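Local coordinates for F-actin-capping protein subunit alpha (Dictyostelium discoideum, PDB 4AKR) that binds the fast-growing barbed ends of actin filaments, independently of calcium, and blocks subunit exchange there without severing the filaments, at residues 65-70 / 132-137; 142-147 / 172-177. All blocks are in the same frame, centred on the assembly; numbering follows the deposited sequence.

Contact 1 (65-70 / 132-137); sequences SALITK and NGVSAV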
ATOM      1  N   SER A  65     -11.338   1.093 -27.901  1.00 18.14           N
ATOM      2  CA  SER A  65     -10.342   1.272 -26.856  1.00 18.20           C
ATOM      3  C   SER A  65      -8.936   0.847 -27.274  1.00 17.30           C
ATOM      4  O   SER A  65      -8.767   0.015 -28.161  1.00 16.83           O
ATOM      5  CB  SER A  65     -10.769   0.494 -25.615  1.00 20.03           C
ATOM      6  OG  SER A  65     -11.011  -0.862 -25.939  1.00 22.81           O
ATOM      7  N   ALA A  66      -7.933   1.446 -26.636  1.00 16.22           N
ATOM      8  CA  ALA A  66      -6.534   1.120 -26.902  1.00 15.33           C
ATOM      9  C   ALA A  66      -5.703   1.345 -25.641  1.00 15.70           C
ATOM     10  O   ALA A  66      -6.188   1.905 -24.651  1.00 15.25           O
ATOM     11  CB  ALA A  66      -5.990   1.971 -28.038  1.00 14.11           C
ATOM     12  N   LEU A  67      -4.450   0.907 -25.683  1.00 14.57           N
ATOM     13  CA  LEU A  67      -3.555   1.071 -24.554  1.00 14.86           C
ATOM     14  C   LEU A  67      -2.398   2.028 -24.847  1.00 15.55           C
ATOM     15  O   LEU A  67      -1.911   2.101 -25.971  1.00 12.52           O
ATOM     16  CB  LEU A  67      -2.973  -0.284 -24.138  1.00 14.02           C
ATOM     17  CG  LEU A  67      -3.892  -1.370 -23.569  1.00 14.23           C
ATOM     18  CD1 LEU A  67      -3.036  -2.533 -23.066  1.00 11.63           C
ATOM     19  CD2 LEU A  67      -4.722  -0.806 -22.421  1.00 10.51           C
ATOM     20  N   ILE A  68      -1.978   2.759 -23.819  1.00 16.72           N
ATOM     21  CA  ILE A  68      -0.839   3.663 -23.911  1.00 18.76           C
ATOM     22  C   ILE A  68       0.286   2.926 -23.173  1.00 20.59           C
ATOM     23  O   ILE A  68       0.257   2.813 -21.942  1.00 20.27           O
ATOM     24  CB  ILE A  68      -1.104   5.008 -23.197  1.00 18.91           C
ATOM     25  CG1 ILE A  68      -2.260   5.756 -23.876  1.00 15.73           C
ATOM     26  CG2 ILE A  68       0.168   5.846 -23.189  1.00 19.58           C
ATOM     27  CD1 ILE A  68      -2.038   6.048 -25.342  1.00 16.75           C
ATOM     28  N   THR A  69       1.261   2.417 -23.924  1.00 20.28           N
ATOM     29  CA  THR A  69       2.373   1.666 -23.337  1.00 21.16           C
ATOM     30  C   THR A  69       3.707   2.102 -23.919  1.00 21.07           C
ATOM     31  O   THR A  69       3.749   2.824 -24.910  1.00 21.83           O
ATOM     32  CB  THR A  69       2.240   0.168 -23.623  1.00 21.44           C
ATOM     33  OG1 THR A  69       2.600  -0.082 -24.990  1.00 21.61           O
ATOM     34  CG2 THR A  69       0.802  -0.297 -23.380  1.00 19.38           C
ATOM     35  N   LYS A  70       4.798   1.654 -23.305  1.00 20.99           N
ATOM     36  CA  LYS A  70       6.126   2.008 -23.796  1.00 21.73           C
ATOM     37  C   LYS A  70       6.431   1.170 -25.023  1.00 21.99           C
ATOM     38  O   LYS A  70       7.180   1.595 -25.898  1.00 22.04           O
ATOM     39  CB  LYS A  70       7.200   1.749 -22.741  1.00 22.98           C
ATOM     40  CG  LYS A  70       7.061   2.573 -21.467  1.00 26.18           C
ATOM     41  CD  LYS A  70       8.171   2.231 -20.471  1.00 28.31           C
ATOM     42  CE  LYS A  70       7.927   2.860 -19.097  1.00 30.31           C
ATOM     43  NZ  LYS A  70       9.013   2.499 -18.133  1.00 33.33           N
ATOM     44  N   ASN A 132     -13.146  -5.902 -17.664  1.00 24.47           N
ATOM     45  CA  ASN A 132     -12.887  -4.545 -18.163  1.00 24.28           C
ATOM     46  C   ASN A 132     -11.521  -4.413 -18.823  1.00 22.63           C
ATOM     47  O   ASN A 132     -11.003  -3.302 -18.969  1.00 23.20           O
ATOM     48  CB  ASN A 132     -12.952  -3.505 -17.040  1.00 27.96           C
ATOM     49  CG  ASN A 132     -14.301  -3.442 -16.386  1.00 31.65           C
ATOM     50  OD1 ASN A 132     -15.334  -3.531 -17.058  1.00 34.32           O
ATOM     51  ND2 ASN A 132     -14.309  -3.275 -15.063  1.00 32.78           N
ATOM     52  N   GLY A 133     -10.937  -5.536 -19.221  1.00 17.65           N
ATOM     53  CA  GLY A 133      -9.619  -5.490 -19.817  1.00 16.25           C
ATOM     54  C   GLY A 133      -9.534  -4.971 -21.237  1.00 14.68           C
ATOM     55  O   GLY A 133     -10.431  -5.169 -22.040  1.00 15.29           O
ATOM     56  N   VAL A 134      -8.437  -4.287 -21.527  1.00 13.42           N
ATOM     57  CA  VAL A 134      -8.166  -3.758 -22.854  1.00 12.57           C
ATOM     58  C   VAL A 134      -6.802  -4.355 -23.192  1.00 13.55           C
ATOM     59  O   VAL A 134      -5.900  -4.366 -22.348  1.00 13.04           O
ATOM     60  CB  VAL A 134      -8.085  -2.221 -22.842  1.00 12.06           C
ATOM     61  CG1 VAL A 134      -7.813  -1.698 -24.240  1.00 11.56           C
ATOM     62  CG2 VAL A 134      -9.384  -1.643 -22.293  1.00  9.48           C
ATOM     63  N   SER A 135      -6.658  -4.862 -24.409  1.00 12.54           N
ATOM     64  CA  SER A 135      -5.415  -5.491 -24.832  1.00 15.20           C
ATOM     65  C   SER A 135      -4.667  -4.754 -25.946  1.00 16.35           C
ATOM     66  O   SER A 135      -5.206  -3.858 -26.593  1.00 16.83           O
ATOM     67  CB  SER A 135      -5.704  -6.912 -25.303  1.00 13.44           C
ATOM     68  OG  SER A 135      -6.577  -6.885 -26.419  1.00 15.23           O
ATOM     69  N   ALA A 136      -3.419  -5.157 -26.158  1.00 15.88           N
ATOM     70  CA  ALA A 136      -2.573  -4.580 -27.190  1.00 16.49           C
ATOM     71  C   ALA A 136      -1.490  -5.593 -27.574  1.00 18.40           C
ATOM     72  O   ALA A 136      -0.778  -6.111 -26.711  1.00 20.29           O
ATOM     73  CB  ALA A 136      -1.945  -3.290 -26.689  1.00 15.87           C
ATOM     74  N   VAL A 137      -1.380  -5.879 -28.868  1.00 18.60           N
ATOM     75  CA  VAL A 137      -0.393  -6.822 -29.372  1.00 18.60           C
ATOM     76  C   VAL A 137       0.504  -6.155 -30.416  1.00 19.74           C
ATOM     77  O   VAL A 137       0.037  -5.687 -31.458  1.00 20.47           O
ATOM     78  CB  VAL A 137      -1.077  -8.057 -29.996  1.00 19.38           C
ATOM     79  CG1 VAL A 137      -0.021  -9.079 -30.424  1.00 17.29           C
ATOM     80  CG2 VAL A 137      -2.040  -8.676 -28.990  1.00 17.57           C
TER

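Contact 2 (142-147 / 172-177); sequences VSEGIK and TCTFKP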
ATOM      1  N   VAL A 142      13.515  -9.503 -34.564  1.00 31.77           N
ATOM      2  CA  VAL A 142      14.697  -9.497 -33.708  1.00 32.08           C
ATOM      3  C   VAL A 142      15.636 -10.600 -34.181  1.00 32.59           C
ATOM      4  O   VAL A 142      15.205 -11.526 -34.863  1.00 30.54           O
ATOM      5  CB  VAL A 142      14.325  -9.743 -32.231  1.00 30.85           C
ATOM      6  CG1 VAL A 142      13.435  -8.627 -31.743  1.00 28.70           C
ATOM      7  CG2 VAL A 142      13.636 -11.084 -32.078  1.00 28.49           C
ATOM      8  N   SER A 143      16.912 -10.491 -33.812  1.00 34.41           N
ATOM      9  CA  SER A 143      17.940 -11.459 -34.203  1.00 36.05           C
ATOM     10  C   SER A 143      17.463 -12.905 -34.260  1.00 36.55           C
ATOM     11  O   SER A 143      17.653 -13.592 -35.266  1.00 37.63           O
ATOM     12  CB  SER A 143      19.130 -11.368 -33.249  1.00 38.34           C
ATOM     13  OG  SER A 143      19.666 -10.056 -33.234  1.00 42.93           O
ATOM     14  N   GLU A 144      16.844 -13.364 -33.179  1.00 36.02           N
ATOM     15  CA  GLU A 144      16.343 -14.728 -33.089  1.00 35.97           C
ATOM     16  C   GLU A 144      15.043 -14.976 -33.859  1.00 34.48           C
ATOM     17  O   GLU A 144      14.472 -16.067 -33.786  1.00 34.13           O
ATOM     18  CB  GLU A 144      16.141 -15.110 -31.621  1.00 39.45           C
ATOM     19  CG  GLU A 144      15.211 -14.178 -30.859  1.00 44.05           C
ATOM     20  CD  GLU A 144      15.863 -12.864 -30.447  1.00 46.53           C
ATOM     21  OE1 GLU A 144      16.385 -12.135 -31.320  1.00 47.18           O
ATOM     22  OE2 GLU A 144      15.841 -12.554 -29.237  1.00 48.74           O
ATOM     23  N   GLY A 145      14.571 -13.977 -34.600  1.00 32.64           N
ATOM     24  CA  GLY A 145      13.340 -14.152 -35.355  1.00 29.56           C
ATOM     25  C   GLY A 145      12.291 -13.086 -35.095  1.00 26.88           C
ATOM     26  O   GLY A 145      12.501 -11.911 -35.402  1.00 26.64           O
ATOM     27  N   ILE A 146      11.160 -13.492 -34.523  1.00 25.03           N
ATOM     28  CA  ILE A 146      10.073 -12.555 -34.233  1.00 23.07           C
ATOM     29  C   ILE A 146       9.708 -12.411 -32.759  1.00 21.72           C
ATOM     30  O   ILE A 146       9.592 -13.401 -32.031  1.00 21.38           O
ATOM     31  CB  ILE A 146       8.776 -12.958 -34.969  1.00 23.39           C
ATOM     32  CG1 ILE A 146       8.986 -12.867 -36.479  1.00 24.35           C
ATOM     33  CG2 ILE A 146       7.621 -12.057 -34.524  1.00 21.74           C
ATOM     34  CD1 ILE A 146       7.880 -13.506 -37.286  1.00 24.51           C
ATOM     35  N   LYS A 147       9.510 -11.171 -32.330  1.00 19.70           N
ATOM     36  CA  LYS A 147       9.101 -10.914 -30.962  1.00 19.97           C
ATOM     37  C   LYS A 147       7.685 -10.331 -30.958  1.00 20.18           C
ATOM     38  O   LYS A 147       7.434  -9.274 -31.535  1.00 19.48           O
ATOM     39  CB  LYS A 147      10.053  -9.938 -30.265  1.00 18.39           C
ATOM     40  CG  LYS A 147       9.572  -9.569 -28.860  1.00 20.57           C
ATOM     41  CD  LYS A 147      10.527  -8.643 -28.106  1.00 21.21           C
ATOM     42  CE  LYS A 147      10.559  -7.249 -28.703  1.00 20.87           C
ATOM     43  NZ  LYS A 147      11.328  -6.303 -27.846  1.00 19.94           N
ATOM     44  N   THR A 172       5.958 -11.407 -23.346  1.00 19.58           N
ATOM     45  CA  THR A 172       6.810 -11.224 -24.507  1.00 21.29           C
ATOM     46  C   THR A 172       7.121 -12.584 -25.088  1.00 21.12           C
ATOM     47  O   THR A 172       7.768 -13.400 -24.439  1.00 21.79           O
ATOM     48  CB  THR A 172       8.098 -10.530 -24.099  1.00 21.88           C
ATOM     49  OG1 THR A 172       7.769  -9.278 -23.483  1.00 21.02           O
ATOM     50  CG2 THR A 172       8.988 -10.307 -25.303  1.00 21.75           C
ATOM     51  N   CYS A 173       6.661 -12.818 -26.314  1.00 20.44           N
ATOM     52  CA  CYS A 173       6.849 -14.102 -26.977  1.00 20.47           C
ATOM     53  C   CYS A 173       7.829 -14.037 -28.143  1.00 22.04           C
ATOM     54  O   CYS A 173       7.592 -13.333 -29.131  1.00 21.39           O
ATOM     55  CB  CYS A 173       5.500 -14.615 -27.472  1.00 19.36           C
ATOM     56  SG  CYS A 173       4.167 -14.368 -26.277  1.00 23.71           S
ATOM     57  N   THR A 174       8.916 -14.799 -28.029  1.00 21.53           N
ATOM     58  CA  THR A 174       9.953 -14.826 -29.055  1.00 23.19           C
ATOM     59  C   THR A 174      10.049 -16.192 -29.730  1.00 22.58           C
ATOM     60  O   THR A 174       9.940 -17.235 -29.078  1.00 22.00           O
ATOM     61  CB  THR A 174      11.319 -14.454 -28.454  1.00 22.87           C
ATOM     62  OG1 THR A 174      11.235 -13.163 -27.834  1.00 24.74           O
ATOM     63  CG2 THR A 174      12.371 -14.393 -29.540  1.00 24.70           C
ATOM     64  N   PHE A 175      10.258 -16.189 -31.042  1.00 23.54           N
ATOM     65  CA  PHE A 175      10.333 -17.446 -31.782  1.00 25.39           C
ATOM     66  C   PHE A 175      10.862 -17.335 -33.207  1.00 25.88           C
ATOM     67  O   PHE A 175      10.817 -16.276 -33.828  1.00 25.19           O
ATOM     68  CB  PHE A 175       8.946 -18.082 -31.825  1.00 26.70           C
ATOM     69  CG  PHE A 175       7.896 -17.202 -32.456  1.00 27.42           C
ATOM     70  CD1 PHE A 175       7.252 -16.218 -31.706  1.00 28.53           C
ATOM     71  CD2 PHE A 175       7.559 -17.348 -33.800  1.00 28.71           C
ATOM     72  CE1 PHE A 175       6.280 -15.388 -32.288  1.00 28.77           C
ATOM     73  CE2 PHE A 175       6.585 -16.524 -34.395  1.00 29.46           C
ATOM     74  CZ  PHE A 175       5.948 -15.545 -33.635  1.00 28.80           C
ATOM     75  N   LYS A 176      11.379 -18.454 -33.701  1.00 29.15           N
ATOM     76  CA  LYS A 176      11.879 -18.552 -35.069  1.00 30.03           C
ATOM     77  C   LYS A 176      10.623 -18.985 -35.825  1.00 28.55           C
ATOM     78  O   LYS A 176       9.993 -19.979 -35.470  1.00 29.44           O
ATOM     79  CB  LYS A 176      12.955 -19.640 -35.161  1.00 31.91           C
ATOM     80  CG  LYS A 176      13.568 -19.836 -36.546  1.00 34.73           C
ATOM     81  CD  LYS A 176      14.659 -20.912 -36.506  1.00 37.33           C
ATOM     82  CE  LYS A 176      15.437 -21.007 -37.815  1.00 36.63           C
ATOM     83  NZ  LYS A 176      16.589 -21.954 -37.689  1.00 38.71           N
ATOM     84  N   PRO A 177      10.223 -18.229 -36.855  1.00 27.58           N
ATOM     85  CA  PRO A 177       9.018 -18.617 -37.589  1.00 27.89           C
ATOM     86  C   PRO A 177       9.058 -19.949 -38.330  1.00 27.27           C
ATOM     87  O   PRO A 177       9.969 -20.201 -39.110  1.00 27.90           O
ATOM     88  CB  PRO A 177       8.781 -17.428 -38.525  1.00 27.96           C
ATOM     89  CG  PRO A 177      10.145 -16.828 -38.689  1.00 26.63           C
ATOM     90  CD  PRO A 177      10.720 -16.918 -37.309  1.00 26.05           C
TER

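Contact 1 (65-70 / 132-137)
A66 comes nearest V134, their CA atoms 6.5 Å apart, where two short strands, 65-67 and 134-137, pass 6.0 Å apart at their axes and are turned by 59° against each other. Their backbones are bonded elsewhere: A66 pairs with V59 in its own small sheet, V134 and A136 with S153 and C151 in the larger one, two residues that also touch the side chain of L67. What joins the strands is therefore side-chain packing between layers. L67 and V134 carry most of it. The leucine CG stands anti to the carbonyl carbon (chi1 -66°), which sends the two methyls down onto the other strand. L67 CD2 lies 3.7 Å from V134 CB, while L67 CD1 rests 3.9 Å from A136 CB and also meets the V134 backbone, 3.5 Å from its O. The leucine and V134 run past each other in opposite directions, an interdigitation rather than an end-on meeting. On its other flank, V134 CG1 touches S65 OG at 3.7 Å, so the valine sits between S65 and L67. With an alanine in place of L67, the gap opened between V134 and A136 would probably cost the two layers most of their apolar contact here. Alternation along 134-137 sorts the side chains: V134 and A136 turn their CB atoms to L67, whereas S135 and V137 pack against helix 112-129. Here is a worked example of face-to-face packing of beta layers, with the edge strand 134-142 of the five-stranded antiparallel sheet of the capping-protein alpha subunit held between helix 112-129 on one side and a small two-stranded sheet on the other.

Contact 2 (142-147 / 172-177)
I146 and F175 form the hydrogen-bonded pair near the open end of a long antiparallel beta hairpin, strands 145-158 and 163-175, in the sheet of the capping-protein alpha subunit. Two backbone bonds clasp the pair. I146 N reaches F175 O at 2.9 Å on an almost straight line (179° at the hydrogen), and F175 N returns to I146 O at 3.0 Å, lying in the carbonyl plane. The same I146 O also takes a CA-H...O contact from T174 CA, 3.3 Å away. Next to the pair, G145 ends the type I turn begun at V142; any CB on it would run into F175 O.

The two faces of the hairpin differ sharply. On the face bearing I146 and F175, packing is tight: both side chains are buried under Y114 of helix 112-129, which meets the F175 ring edge-to-face and also touches I146. At the margin of this face the packing slackens, and I146 CD1 reaches the exposed P177 only loosely, 4.2 Å from its CB. The face bearing K147, T172 and T174 is looser and partly exposed. There K147 CD passes T172 CG2 at 3.6 Å before a bend at chi3 (70°) leads the ammonium end away, and V142 CG2 only grazes T174 CG2 at 4.4 Å.

Strand alternation puts F175 on the buried face; its CG, set between backbone N and carbonyl carbon (chi1 58°), turns the ring back toward I146. I146 CB stands over one ring face, offset toward the rim, with I146 CG2 4.0 Å from F175 CZ.

Contacts 1 and 2 have centres 21 Å apart, their nearest atoms are about 8 Å apart, and they do not touch. They come in series along the chain: contact 1 closes at residue 137, and contact 2 opens at 142, where strand 134-142 turns into strand 145-158. Both therefore reach one five-stranded antiparallel sheet, contact 1 through strand 134-142 alone, and both lean on helix 112-129, through S135 and V137 in one and I146, C173 and P177 in the other. Together they illustrate two levels of beta assembly: contact 2 knits neighbouring strands within the sheet by backbone bonding, whereas contact 1 stacks a separate small sheet upon it, joining the subunit's successive layers.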